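Local coordinates for putative uncharacterized protein (Leishmania major, PDB 3M3I) that is of unknown function but belongs to the DUF985 family of the cupin superfamily and assembles as a pair of subunits, at residues G36-H47 with H58-T68; T83-P91 with V136-Q147. One frame throughout, in Å; residues are numbered along the deposited sequence.

Interaction 1: G36-H47 with H58-T68; sequences GGYYSEVVRSAH and HAYTTIYFLCT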
loop_
_atom_site.group_PDB
_atom_site.type_symbol
_atom_site.label_atom_id
_atom_site.label_comp_id
_atom_site.label_asym_id
_atom_site.label_seq_id
_atom_site.Cartn_x
_atom_site.Cartn_y
_atom_site.Cartn_z
ATOM N N GLY A 36 -19.608 -0.562 3.340
ATOM C CA GLY A 36 -19.695 -1.719 4.214
ATOM C C GLY A 36 -18.327 -1.875 4.822
ATOM O O GLY A 36 -17.466 -1.029 4.588
ATOM N N GLY A 37 -18.108 -2.932 5.595
ATOM C CA GLY A 37 -16.825 -3.144 6.241
ATOM C C GLY A 37 -16.399 -2.004 7.140
ATOM O O GLY A 37 -17.166 -1.111 7.406
ATOM N N TYR A 38 -15.148 -2.040 7.592
ATOM C CA TYR A 38 -14.655 -1.099 8.598
ATOM C C TYR A 38 -13.425 -0.334 8.080
ATOM O O TYR A 38 -12.719 -0.814 7.201
ATOM C CB TYR A 38 -14.377 -1.853 9.903
ATOM C CG TYR A 38 -15.607 -2.610 10.395
ATOM C CD1 TYR A 38 -15.946 -3.849 9.866
ATOM C CD2 TYR A 38 -16.445 -2.072 11.367
ATOM C CE1 TYR A 38 -17.076 -4.540 10.292
ATOM C CE2 TYR A 38 -17.575 -2.756 11.804
ATOM C CZ TYR A 38 -17.888 -3.991 11.254
ATOM O OH TYR A 38 -19.010 -4.685 11.678
ATOM N N TYR A 39 -13.181 0.871 8.597
ATOM C CA TYR A 39 -12.067 1.667 8.105
ATOM C C TYR A 39 -11.577 2.799 9.011
ATOM O O TYR A 39 -12.199 3.137 9.991
ATOM C CB TYR A 39 -12.418 2.239 6.732
ATOM C CG TYR A 39 -13.031 3.610 6.765
ATOM C CD1 TYR A 39 -12.423 4.677 6.113
ATOM C CD2 TYR A 39 -14.220 3.846 7.430
ATOM C CE1 TYR A 39 -12.983 5.930 6.137
ATOM C CE2 TYR A 39 -14.781 5.097 7.460
ATOM C CZ TYR A 39 -14.159 6.132 6.813
ATOM O OH TYR A 39 -14.724 7.384 6.825
ATOM N N SER A 40 -10.423 3.362 8.658
ATOM C CA SER A 40 -10.019 4.661 9.183
ATOM C C SER A 40 -9.006 5.323 8.259
ATOM O O SER A 40 -8.178 4.658 7.676
ATOM C CB SER A 40 -9.443 4.534 10.589
ATOM O OG SER A 40 -8.273 3.754 10.562
ATOM N N GLU A 41 -9.086 6.637 8.139
ATOM C CA GLU A 41 -8.086 7.415 7.432
ATOM C C GLU A 41 -6.748 7.343 8.183
ATOM O O GLU A 41 -6.714 7.246 9.403
ATOM C CB GLU A 41 -8.563 8.865 7.257
ATOM C CG GLU A 41 -9.823 8.982 6.393
ATOM C CD GLU A 41 -10.300 10.425 6.182
ATOM O OE1 GLU A 41 -9.448 11.332 6.032
ATOM O OE2 GLU A 41 -11.535 10.660 6.147
ATOM N N VAL A 42 -5.649 7.346 7.433
ATOM C CA VAL A 42 -4.319 7.295 8.006
ATOM C C VAL A 42 -3.586 8.533 7.552
ATOM O O VAL A 42 -3.404 9.449 8.337
ATOM C CB VAL A 42 -3.577 5.998 7.619
ATOM C CG1 VAL A 42 -2.304 5.846 8.422
ATOM C CG2 VAL A 42 -4.491 4.802 7.849
ATOM N N VAL A 43 -3.207 8.592 6.279
ATOM C CA VAL A 43 -2.549 9.778 5.759
ATOM C C VAL A 43 -3.172 10.281 4.476
ATOM O O VAL A 43 -3.810 9.538 3.734
ATOM C CB VAL A 43 -1.038 9.572 5.535
ATOM C CG1 VAL A 43 -0.390 9.047 6.813
ATOM C CG2 VAL A 43 -0.785 8.643 4.364
ATOM N N ARG A 44 -2.943 11.570 4.254
ATOM C CA ARG A 44 -3.377 12.306 3.086
ATOM C C ARG A 44 -2.204 13.202 2.618
ATOM O O ARG A 44 -1.769 14.086 3.347
ATOM C CB ARG A 44 -4.612 13.146 3.465
ATOM C CG ARG A 44 -5.945 12.408 3.246
ATOM C CD ARG A 44 -6.979 12.602 4.351
ATOM N NE ARG A 44 -7.549 13.951 4.380
ATOM C CZ ARG A 44 -8.454 14.425 3.521
ATOM N NH1 ARG A 44 -8.905 13.675 2.513
ATOM N NH2 ARG A 44 -8.903 15.672 3.667
ATOM N N SER A 45 -1.687 12.954 1.421
ATOM C CA SER A 45 -0.626 13.788 0.826
ATOM C C SER A 45 -0.796 15.288 1.072
ATOM O O SER A 45 -1.884 15.832 0.934
ATOM C CB SER A 45 -0.554 13.555 -0.696
ATOM O OG SER A 45 0.461 14.366 -1.314
ATOM N N ALA A 46 0.302 15.952 1.416
ATOM C CA ALA A 46 0.325 17.408 1.518
ATOM C C ALA A 46 0.137 18.067 0.147
ATOM O O ALA A 46 -0.389 19.173 0.059
ATOM C CB ALA A 46 1.634 17.859 2.140
ATOM N N HIS A 47 0.567 17.369 -0.908
ATOM C CA HIS A 47 0.643 17.899 -2.272
ATOM C C HIS A 47 -0.624 17.545 -3.056
ATOM O O HIS A 47 -1.047 16.391 -3.073
ATOM C CB HIS A 47 1.881 17.311 -2.958
ATOM C CG HIS A 47 2.032 17.676 -4.406
ATOM N ND1 HIS A 47 2.524 18.894 -4.823
ATOM C CD2 HIS A 47 1.806 16.958 -5.533
ATOM C CE1 HIS A 47 2.569 18.920 -6.141
ATOM N NE2 HIS A 47 2.144 17.757 -6.598
ATOM N N HIS A 58 -5.806 15.364 -3.354
ATOM C CA HIS A 58 -4.517 14.984 -2.792
ATOM C C HIS A 58 -3.838 13.982 -3.737
ATOM O O HIS A 58 -4.523 13.176 -4.370
ATOM C CB HIS A 58 -4.700 14.345 -1.403
ATOM C CG HIS A 58 -5.287 15.277 -0.385
ATOM N ND1 HIS A 58 -6.632 15.303 -0.082
ATOM C CD2 HIS A 58 -4.710 16.235 0.377
ATOM C CE1 HIS A 58 -6.849 16.234 0.833
ATOM N NE2 HIS A 58 -5.697 16.813 1.129
ATOM N N ALA A 59 -2.510 14.043 -3.844
ATOM C CA ALA A 59 -1.771 13.071 -4.644
ATOM C C ALA A 59 -2.276 11.667 -4.348
ATOM O O ALA A 59 -2.634 10.926 -5.254
ATOM C CB ALA A 59 -0.271 13.154 -4.379
ATOM N N TYR A 60 -2.286 11.321 -3.063
ATOM C CA TYR A 60 -2.816 10.053 -2.585
ATOM C C TYR A 60 -3.505 10.250 -1.243
ATOM O O TYR A 60 -3.282 11.238 -0.555
ATOM C CB TYR A 60 -1.701 9.025 -2.431
ATOM C CG TYR A 60 -0.740 9.357 -1.313
ATOM C CD1 TYR A 60 -0.906 8.832 -0.047
ATOM C CD2 TYR A 60 0.324 10.213 -1.521
ATOM C CE1 TYR A 60 -0.041 9.153 0.972
ATOM C CE2 TYR A 60 1.200 10.538 -0.492
ATOM C CZ TYR A 60 1.006 10.005 0.752
ATOM O OH TYR A 60 1.871 10.322 1.771
ATOM N N THR A 61 -4.347 9.287 -0.901
ATOM C CA THR A 61 -4.962 9.160 0.401
ATOM C C THR A 61 -4.876 7.683 0.715
ATOM O O THR A 61 -4.934 6.869 -0.193
ATOM C CB THR A 61 -6.435 9.626 0.390
ATOM O OG1 THR A 61 -7.167 8.904 -0.595
ATOM C CG2 THR A 61 -6.552 11.122 0.084
ATOM N N THR A 62 -4.694 7.330 1.987
ATOM C CA THR A 62 -4.606 5.909 2.383
ATOM C C THR A 62 -5.562 5.609 3.522
ATOM O O THR A 62 -5.993 6.518 4.237
ATOM C CB THR A 62 -3.178 5.462 2.839
ATOM O OG1 THR A 62 -3.020 5.727 4.236
ATOM C CG2 THR A 62 -2.070 6.165 2.055
ATOM N N ILE A 63 -5.884 4.324 3.676
ATOM C CA ILE A 63 -6.760 3.850 4.747
ATOM C C ILE A 63 -6.425 2.428 5.149
ATOM O O ILE A 63 -5.793 1.696 4.411
ATOM C CB ILE A 63 -8.265 3.878 4.350
ATOM C CG1 ILE A 63 -8.573 2.872 3.247
ATOM C CG2 ILE A 63 -8.711 5.268 3.900
ATOM C CD1 ILE A 63 -10.059 2.631 3.056
ATOM N N TYR A 64 -6.839 2.062 6.358
ATOM C CA TYR A 64 -6.935 0.680 6.764
ATOM C C TYR A 64 -8.359 0.216 6.449
ATOM O O TYR A 64 -9.309 0.894 6.779
ATOM C CB TYR A 64 -6.693 0.560 8.243
ATOM C CG TYR A 64 -5.264 0.746 8.706
ATOM C CD1 TYR A 64 -4.265 -0.154 8.343
ATOM C CD2 TYR A 64 -4.925 1.782 9.554
ATOM C CE1 TYR A 64 -2.967 -0.003 8.803
ATOM C CE2 TYR A 64 -3.636 1.942 10.008
ATOM C CZ TYR A 64 -2.663 1.050 9.640
ATOM O OH TYR A 64 -1.377 1.214 10.110
ATOM N N PHE A 65 -8.512 -0.926 5.798
ATOM C CA PHE A 65 -9.835 -1.458 5.512
ATOM C C PHE A 65 -9.963 -2.891 6.005
ATOM O O PHE A 65 -9.150 -3.731 5.652
ATOM C CB PHE A 65 -10.127 -1.393 4.014
ATOM C CG PHE A 65 -11.510 -1.821 3.668
ATOM C CD1 PHE A 65 -12.578 -0.957 3.835
ATOM C CD2 PHE A 65 -11.758 -3.100 3.218
ATOM C CE1 PHE A 65 -13.867 -1.356 3.532
ATOM C CE2 PHE A 65 -13.045 -3.505 2.908
ATOM C CZ PHE A 65 -14.101 -2.631 3.074
ATOM N N LEU A 66 -10.987 -3.164 6.812
ATOM C CA LEU A 66 -11.280 -4.531 7.276
ATOM C C LEU A 66 -12.668 -4.961 6.796
ATOM O O LEU A 66 -13.608 -4.170 6.763
ATOM C CB LEU A 66 -11.124 -4.637 8.799
ATOM C CG LEU A 66 -11.421 -5.959 9.533
ATOM C CD1 LEU A 66 -10.660 -6.063 10.871
ATOM C CD2 LEU A 66 -12.915 -6.126 9.780
ATOM N N CYS A 67 -12.772 -6.229 6.418
ATOM C CA CYS A 67 -13.967 -6.816 5.814
ATOM C C CYS A 67 -14.296 -8.093 6.601
ATOM O O CYS A 67 -13.394 -8.788 7.035
ATOM C CB CYS A 67 -13.652 -7.140 4.359
ATOM S SG CYS A 67 -15.025 -7.426 3.217
ATOM N N THR A 68 -15.581 -8.374 6.798
ATOM C CA THR A 68 -16.043 -9.584 7.487
ATOM C C THR A 68 -17.105 -10.266 6.624
ATOM O O THR A 68 -17.574 -9.679 5.660
ATOM C CB THR A 68 -16.639 -9.249 8.873
ATOM O OG1 THR A 68 -17.557 -8.156 8.747
ATOM C CG2 THR A 68 -15.553 -8.862 9.866
#
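Tyr38 and Leu66 exchange the two straightest backbone bonds of this antiparallel strand pair: Tyr38 N gives to Leu66 O at 2.8 Å (169° at the hydrogen) and Leu66 N returns to Tyr38 O at 2.9 Å. The first lies in the carbonyl plane; the second donor stands above the plane of its acceptor. Ser40 and Tyr64 form the next hydrogen-bonded pair, with longer bonds. The register then slips by one residue: Val42 N reaches Thr62 O only weakly, while Thr62 N gives to Val43 O at 3.0 Å. This beta bulge interrupts the ladder between Glu41-Ile63 and Arg44-Thr61, both non-hydrogen-bonded pairs. Beyond it Ser45 N is held by Tyr60 O and Ala59 N by His47 O, while Ser45 OG accepts from His47 N in an ST turn. Strands 38-44 and 56-67 are thus neighbours in the larger antiparallel sheet of a cupin fold, with strand 172-179 on the far side of 56-67. At the bulge Val43 CG2, set between its backbone N and carbonyl carbon (the CG1 torsion is -53°), meets the edge of the Tyr60 ring at CE1, 3.5 Å away, and also touches Thr62 CG2. Ser45 lies over a face of that ring, its backbone N near the centre. The phenol oxygen of Tyr60 bonds to Asp81 of the second subunit, and Thr62 OG1 to Gln147 of that subunit. Bends in the Arg44 chain at chi2 and chi3 bring one guanidinium face against His58 CE1, 3.5 Å from Arg44 NH2, with the two planes 57° apart. Val42 CG2 packs 3.5 Å from Tyr64 CD2. At the other end Leu66 CD2 approaches Tyr38 CD1 at 3.8 Å, and Thr68 OG1 lies at the edge of the tyrosine ring.

Interaction 2: T83-P91 with V136-Q147; sequences TWMYHAGDP and VGARVERGELLQ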
loop_
_atom_site.group_PDB
_atom_site.type_symbol
_atom_site.label_atom_id
_atom_site.label_comp_id
_atom_site.label_asym_id
_atom_site.label_seq_id
_atom_site.Cartn_x
_atom_site.Cartn_y
_atom_site.Cartn_z
ATOM N N THR A 83 -5.337 0.764 -4.744
ATOM C CA THR A 83 -4.421 -0.355 -4.568
ATOM C C THR A 83 -4.641 -0.983 -3.197
ATOM O O THR A 83 -4.626 -0.280 -2.188
ATOM C CB THR A 83 -2.932 0.099 -4.727
ATOM O OG1 THR A 83 -2.709 0.597 -6.056
ATOM C CG2 THR A 83 -1.994 -1.044 -4.468
ATOM N N TRP A 84 -4.818 -2.305 -3.184
ATOM C CA TRP A 84 -5.144 -3.093 -1.989
ATOM C C TRP A 84 -3.973 -3.972 -1.536
ATOM O O TRP A 84 -3.566 -4.838 -2.275
ATOM C CB TRP A 84 -6.315 -4.015 -2.319
ATOM C CG TRP A 84 -7.565 -3.285 -2.576
ATOM C CD1 TRP A 84 -7.826 -2.445 -3.616
ATOM C CD2 TRP A 84 -8.749 -3.325 -1.781
ATOM N NE1 TRP A 84 -9.099 -1.949 -3.515
ATOM C CE2 TRP A 84 -9.688 -2.467 -2.392
ATOM C CE3 TRP A 84 -9.103 -3.993 -0.604
ATOM C CZ2 TRP A 84 -10.955 -2.257 -1.871
ATOM C CZ3 TRP A 84 -10.369 -3.795 -0.086
ATOM C CH2 TRP A 84 -11.286 -2.929 -0.721
ATOM N N MET A 85 -3.483 -3.782 -0.308
ATOM C CA MET A 85 -2.323 -4.508 0.233
ATOM C C MET A 85 -2.723 -5.397 1.408
ATOM O O MET A 85 -3.200 -4.883 2.397
ATOM C CB MET A 85 -1.279 -3.528 0.770
ATOM C CG MET A 85 -0.198 -3.116 -0.191
ATOM S SD MET A 85 -0.568 -1.741 -1.277
ATOM C CE MET A 85 -1.436 -0.576 -0.230
ATOM N N TYR A 86 -2.469 -6.702 1.317
ATOM C CA TYR A 86 -2.784 -7.650 2.379
ATOM C C TYR A 86 -1.888 -7.494 3.640
ATOM O O TYR A 86 -0.674 -7.424 3.537
ATOM C CB TYR A 86 -2.674 -9.090 1.854
ATOM C CG TYR A 86 -2.825 -10.135 2.941
ATOM C CD1 TYR A 86 -1.727 -10.521 3.718
ATOM C CD2 TYR A 86 -4.068 -10.716 3.217
ATOM C CE1 TYR A 86 -1.853 -11.477 4.719
ATOM C CE2 TYR A 86 -4.209 -11.683 4.230
ATOM C CZ TYR A 86 -3.096 -12.046 4.980
ATOM O OH TYR A 86 -3.206 -12.966 5.988
ATOM N N HIS A 87 -2.518 -7.466 4.820
ATOM C CA HIS A 87 -1.814 -7.365 6.111
ATOM C C HIS A 87 -2.036 -8.583 7.003
ATOM O O HIS A 87 -1.082 -9.098 7.583
ATOM C CB HIS A 87 -2.266 -6.123 6.876
ATOM C CG HIS A 87 -1.773 -4.836 6.296
ATOM N ND1 HIS A 87 -0.495 -4.677 5.812
ATOM C CD2 HIS A 87 -2.372 -3.629 6.171
ATOM C CE1 HIS A 87 -0.333 -3.436 5.394
ATOM N NE2 HIS A 87 -1.456 -2.780 5.601
ATOM N N ALA A 88 -3.290 -9.018 7.140
ATOM C CA ALA A 88 -3.637 -10.115 8.061
ATOM C C ALA A 88 -5.019 -10.768 7.814
ATOM O O ALA A 88 -5.845 -10.256 7.059
ATOM C CB ALA A 88 -3.532 -9.643 9.513
ATOM N N GLY A 89 -5.227 -11.916 8.460
ATOM C CA GLY A 89 -6.494 -12.654 8.405
ATOM C C GLY A 89 -6.659 -13.466 7.136
ATOM O O GLY A 89 -5.690 -13.781 6.456
ATOM N N ASP A 90 -7.901 -13.801 6.822
ATOM C CA ASP A 90 -8.238 -14.445 5.554
ATOM C C ASP A 90 -7.930 -13.594 4.300
ATOM O O ASP A 90 -7.846 -12.344 4.370
ATOM C CB ASP A 90 -9.726 -14.795 5.522
ATOM C CG ASP A 90 -10.128 -15.795 6.596
ATOM O OD1 ASP A 90 -9.427 -16.821 6.795
ATOM O OD2 ASP A 90 -11.176 -15.555 7.235
ATOM N N PRO A 91 -7.791 -14.269 3.136
ATOM C CA PRO A 91 -7.800 -13.564 1.862
ATOM C C PRO A 91 -9.058 -12.768 1.657
ATOM O O PRO A 91 -10.137 -13.200 2.059
ATOM C CB PRO A 91 -7.750 -14.686 0.817
ATOM C CG PRO A 91 -7.995 -15.932 1.537
ATOM C CD PRO A 91 -7.529 -15.702 2.942
ATOM N N VAL A 136 -7.022 -11.146 -2.690
ATOM C CA VAL A 136 -5.891 -10.428 -2.090
ATOM C C VAL A 136 -5.492 -11.198 -0.841
ATOM O O VAL A 136 -6.284 -11.316 0.094
ATOM C CB VAL A 136 -6.290 -8.971 -1.718
ATOM C CG1 VAL A 136 -5.191 -8.282 -0.865
ATOM C CG2 VAL A 136 -6.571 -8.181 -2.975
ATOM N N GLY A 137 -4.279 -11.750 -0.831
ATOM C CA GLY A 137 -3.869 -12.659 0.260
ATOM C C GLY A 137 -2.392 -13.003 0.223
ATOM O O GLY A 137 -1.663 -12.500 -0.638
ATOM N N ALA A 138 -1.961 -13.860 1.151
ATOM C CA ALA A 138 -0.538 -14.184 1.337
ATOM C C ALA A 138 -0.142 -15.607 0.916
ATOM O O ALA A 138 1.032 -15.974 1.001
ATOM C CB ALA A 138 -0.137 -13.949 2.800
ATOM N N ARG A 139 -1.108 -16.427 0.508
ATOM C CA ARG A 139 -0.784 -17.710 -0.080
ATOM C C ARG A 139 -0.781 -17.523 -1.575
ATOM O O ARG A 139 -1.743 -17.859 -2.278
ATOM C CB ARG A 139 -1.772 -18.791 0.334
ATOM C CG ARG A 139 -1.694 -19.166 1.802
ATOM C CD ARG A 139 -3.083 -19.507 2.303
ATOM N NE ARG A 139 -3.105 -20.180 3.599
ATOM C CZ ARG A 139 -4.223 -20.497 4.244
ATOM N NH1 ARG A 139 -5.414 -20.200 3.717
ATOM N NH2 ARG A 139 -4.161 -21.102 5.420
ATOM N N VAL A 140 0.332 -16.987 -2.052
ATOM C CA VAL A 140 0.530 -16.727 -3.480
ATOM C C VAL A 140 0.641 -18.005 -4.297
ATOM O O VAL A 140 0.428 -17.980 -5.510
ATOM C CB VAL A 140 1.774 -15.888 -3.725
ATOM C CG1 VAL A 140 1.595 -14.497 -3.057
ATOM C CG2 VAL A 140 3.017 -16.635 -3.233
ATOM N N GLU A 141 0.953 -19.109 -3.624
ATOM C CA GLU A 141 1.007 -20.413 -4.256
ATOM C C GLU A 141 -0.383 -20.982 -4.538
ATOM O O GLU A 141 -0.506 -21.989 -5.220
ATOM C CB GLU A 141 1.902 -21.378 -3.444
ATOM C CG GLU A 141 1.414 -21.788 -2.046
ATOM C CD GLU A 141 1.537 -20.709 -0.955
ATOM O OE1 GLU A 141 1.438 -21.079 0.226
ATOM O OE2 GLU A 141 1.682 -19.502 -1.255
ATOM N N ARG A 142 -1.416 -20.323 -4.006
ATOM C CA ARG A 142 -2.835 -20.588 -4.307
ATOM C C ARG A 142 -3.483 -19.471 -5.146
ATOM O O ARG A 142 -4.695 -19.346 -5.178
ATOM C CB ARG A 142 -3.621 -20.694 -3.013
ATOM C CG ARG A 142 -3.278 -21.857 -2.154
ATOM C CD ARG A 142 -4.116 -21.797 -0.906
ATOM N NE ARG A 142 -4.011 -23.008 -0.110
ATOM C CZ ARG A 142 -4.593 -23.181 1.067
ATOM N NH1 ARG A 142 -5.322 -22.203 1.597
ATOM N NH2 ARG A 142 -4.449 -24.335 1.718
ATOM N N GLY A 143 -2.682 -18.650 -5.808
ATOM C CA GLY A 143 -3.221 -17.617 -6.667
ATOM C C GLY A 143 -3.630 -16.339 -5.959
ATOM O O GLY A 143 -4.178 -15.441 -6.592
ATOM N N GLU A 144 -3.354 -16.235 -4.661
ATOM C CA GLU A 144 -3.640 -15.014 -3.929
ATOM C C GLU A 144 -2.571 -13.992 -4.274
ATOM O O GLU A 144 -1.483 -14.367 -4.648
ATOM C CB GLU A 144 -3.701 -15.265 -2.417
ATOM C CG GLU A 144 -4.757 -16.302 -2.013
ATOM C CD GLU A 144 -4.706 -16.664 -0.545
ATOM O OE1 GLU A 144 -3.928 -16.021 0.197
ATOM O OE2 GLU A 144 -5.431 -17.603 -0.137
ATOM N N LEU A 145 -2.908 -12.704 -4.154
ATOM C CA LEU A 145 -2.011 -11.612 -4.515
ATOM C C LEU A 145 -1.827 -10.654 -3.345
ATOM O O LEU A 145 -2.795 -10.065 -2.884
ATOM C CB LEU A 145 -2.586 -10.867 -5.711
ATOM C CG LEU A 145 -2.744 -11.669 -7.012
ATOM C CD1 LEU A 145 -3.513 -10.885 -8.092
ATOM C CD2 LEU A 145 -1.406 -12.128 -7.542
ATOM N N LEU A 146 -0.602 -10.487 -2.860
ATOM C CA LEU A 146 -0.330 -9.603 -1.732
ATOM C C LEU A 146 -0.721 -8.163 -2.002
ATOM O O LEU A 146 -1.024 -7.412 -1.084
ATOM C CB LEU A 146 1.145 -9.626 -1.364
ATOM C CG LEU A 146 1.737 -10.839 -0.654
ATOM C CD1 LEU A 146 3.233 -10.694 -0.684
ATOM C CD2 LEU A 146 1.221 -10.992 0.791
ATOM N N GLN A 147 -0.702 -7.785 -3.274
ATOM C CA GLN A 147 -1.040 -6.439 -3.716
ATOM C C GLN A 147 -1.873 -6.559 -4.997
ATOM O O GLN A 147 -1.664 -7.463 -5.787
ATOM C CB GLN A 147 0.269 -5.681 -3.964
ATOM C CG GLN A 147 0.137 -4.238 -4.390
ATOM C CD GLN A 147 1.400 -3.682 -5.044
ATOM O OE1 GLN A 147 1.313 -2.954 -6.001
ATOM N NE2 GLN A 147 2.569 -3.999 -4.499
#
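Tyr86 swings its ring across to Gly137 and Ala138 because CG lies opposite the backbone N (chi1 173°) and the ring plane stands nearly perpendicular to the plane through CA, CB and CG (chi2 -84°). Gln147 CG, likewise opposite the backbone N (chi1 -178°), lies beside Met85 SD at 4.1 Å and 3.8 Å from Thr83 CG2; the extended chain beyond it carries the amide to Thr62 of the second subunit. One face of the Tyr86 ring receives the peptide between Gly137 and Ala138, with Ala138 N above the centre; the opposite face carries Ala88 N nearer its rim. Gly137 CA comes to 3.5 Å from Tyr86 CD2, and the methyl CB of Ala138 to 3.6 Å from Tyr86 CE1. The hydroxyl at the far end gives its proton to Gly89 O at 2.7 Å, which fixes the ring against the turn that follows its own strand. The backbone behind it is tied by Tyr86 N to Leu146 O, 2.9 Å long and nearly straight. Met85 and Gln147 then face each other as an antiparallel non-hydrogen-bonded pair, where strand 147-150 begins to run beside 81-87. Val136 CG1 packs against Tyr86 CB. Farther along, Pro91 CG rests 3.5 Å from Glu144 OE2; OE1 accepts from Arg139 N, a bond across the 136-147 loop, with the donor above the carboxylate plane. Strand 81-87 has strand 172-179 along its other edge, and the chain turns a corner at Ala88 before entering strand 92-98 of the second sheet. The 136-147 loop leaves strand 130-136, the partner of 92-98, and returns to the first sheet at Gln147, thereby joining the two sheets, while Trp84 and Val136 pack together on Leu92 and Leu94 of strand 92-98.

Interactions 1 and 2 both reach one curled antiparallel sheet, their centres about 18 Å apart, with strand 172-179 lying between strands 56-67 and 81-87. They meet directly where Phe65 CD2 of interaction 1 packs 3.7 Å from Trp84 CZ3 of interaction 2, the ring planes about 75° apart; Val174 and Cys176 of the intervening strand touch both side chains. A second connection crosses the dimer, where the 36-47/58-68 strand pair of one copy faces the 136-147 segment of the other. Within interaction 2, Tyr86 O is hydrogen-bonded to His87 ND1 of the second subunit, and Met85 packs on Met85 of that subunit.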